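Local coordinates for cell Inhibiting Factor (CifBp) (Burkholderia pseudomallei, PDB 3GQM), which deamidates a specific glutamine side chain of host NEDD8 to glutamate, which shuts down cullin-RING ubiquitin ligases and inhibits the host cell cycle, at residues 141-144 / 145-148. Sequence-based numbering, arbitrary orientation.
Sequences TLDS and HKNY
The Y148 ring takes the branched end of L142 on one face and meets D143 O in its plane at the edge, beside CE2; the H145 ring has S144 CB over one face and D143 OD1 near its plane at the edge. Methyl CD2 of L142 sits almost over the centre of the Y148 ring, 4.1 Å from the centroid and 11° off the normal, a CH-pi contact. CD1 lies over the CG–CD2 side, and L142 CB closes on Y148 CE2 at 3.5 Å. A forked aliphatic chain suits this place because it can spread two methyls over one aromatic face. Y148 extends back along the loop, bringing its hydroxyl to the backbone of D143, where OH accepts a hydrogen bond from D143 N at 3.0 Å. Tyrosine thus serves twice, by its face and by its phenol oxygen.

D143 opens a type I beta turn that ends at K146, whose N donates to D143 O at 3.1 Å. The aspartate side chain forms an Asx turn: with CG anti to its own N (chi1 -165°), the carboxylate swings over the turn, and OD1 accepts from H145 N at 2.9 Å, on its anti side and 21° out of plane. A short acidic chain is well matched to that reach. K146 lays its CG against D143 CB, while its NZ stays 4.4 Å from D143 OD2, beyond a salt bridge.

The turn lies in the loop between helix 135-139 and strand 147-154, at the surface and away from the residues inferred to be catalytic. The guanidinium of R173 hydrogen-bonds to both D143 O and K146 O, tying the two ends of the turn. The nearby lysine would be expected to favour an ionised D143. Three backbone N-H groups, given to a phenol oxygen, a carboxylate and a carbonyl, hold the shape of the chain as it enters the sheet.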
# COMPACT_ATOMS: atom_id res chain seq x y z
N THR A 141 -13.36 -17.75 2.01
CA THR A 141 -14.16 -17.84 0.80
C THR A 141 -13.34 -17.70 -0.50
O THR A 141 -13.85 -17.93 -1.58
CB THR A 141 -15.32 -16.81 0.81
OG1 THR A 141 -14.83 -15.51 0.45
CG2 THR A 141 -15.98 -16.77 2.19
N LEU A 142 -12.06 -17.35 -0.38
CA LEU A 142 -11.21 -17.08 -1.55
C LEU A 142 -10.69 -18.34 -2.25
O LEU A 142 -10.34 -19.32 -1.60
CB LEU A 142 -10.03 -16.18 -1.14
CG LEU A 142 -10.37 -14.86 -0.44
CD1 LEU A 142 -9.14 -14.01 -0.21
CD2 LEU A 142 -11.38 -14.09 -1.20
N ASP A 143 -10.62 -18.31 -3.58
CA ASP A 143 -10.18 -19.45 -4.36
C ASP A 143 -8.73 -19.77 -3.99
O ASP A 143 -7.85 -18.90 -4.06
CB ASP A 143 -10.30 -19.07 -5.83
CG ASP A 143 -10.22 -20.24 -6.78
OD1 ASP A 143 -9.34 -21.12 -6.63
OD2 ASP A 143 -11.03 -20.23 -7.74
N SER A 144 -8.50 -21.01 -3.56
CA SER A 144 -7.16 -21.52 -3.22
C SER A 144 -6.15 -21.39 -4.36
O SER A 144 -4.95 -21.29 -4.12
CB SER A 144 -7.24 -23.00 -2.84
OG SER A 144 -7.91 -23.17 -1.61
N HIS A 145 -6.62 -21.37 -5.60
CA HIS A 145 -5.69 -21.30 -6.69
C HIS A 145 -5.52 -19.92 -7.27
O HIS A 145 -4.75 -19.75 -8.21
CB HIS A 145 -6.07 -22.33 -7.76
CG HIS A 145 -6.03 -23.73 -7.23
ND1 HIS A 145 -4.84 -24.42 -7.09
CD2 HIS A 145 -7.00 -24.53 -6.75
CE1 HIS A 145 -5.09 -25.60 -6.56
NE2 HIS A 145 -6.39 -25.70 -6.35
N LYS A 146 -6.19 -18.93 -6.70
CA LYS A 146 -6.05 -17.57 -7.17
C LYS A 146 -5.18 -16.71 -6.22
O LYS A 146 -5.16 -16.94 -4.98
CB LYS A 146 -7.42 -16.91 -7.31
CG LYS A 146 -8.27 -17.27 -8.57
CD LYS A 146 -9.35 -16.22 -8.78
CE LYS A 146 -10.49 -16.68 -9.68
NZ LYS A 146 -10.03 -17.34 -10.96
N ASN A 147 -4.48 -15.73 -6.79
CA ASN A 147 -3.86 -14.65 -6.00
C ASN A 147 -4.89 -13.57 -5.69
O ASN A 147 -5.71 -13.22 -6.55
CB ASN A 147 -2.70 -14.00 -6.78
CG ASN A 147 -1.85 -15.03 -7.50
OD1 ASN A 147 -1.18 -15.83 -6.87
ND2 ASN A 147 -1.88 -15.01 -8.82
N TYR A 148 -4.84 -13.02 -4.48
CA TYR A 148 -5.67 -11.89 -4.13
C TYR A 148 -4.81 -10.92 -3.42
O TYR A 148 -3.83 -11.31 -2.76
CB TYR A 148 -6.81 -12.29 -3.15
CG TYR A 148 -7.79 -13.22 -3.74
CD1 TYR A 148 -8.95 -12.74 -4.38
CD2 TYR A 148 -7.58 -14.60 -3.67
CE1 TYR A 148 -9.86 -13.63 -4.95
CE2 TYR A 148 -8.48 -15.49 -4.20
CZ TYR A 148 -9.60 -15.01 -4.84
OH TYR A 148 -10.46 -15.95 -5.36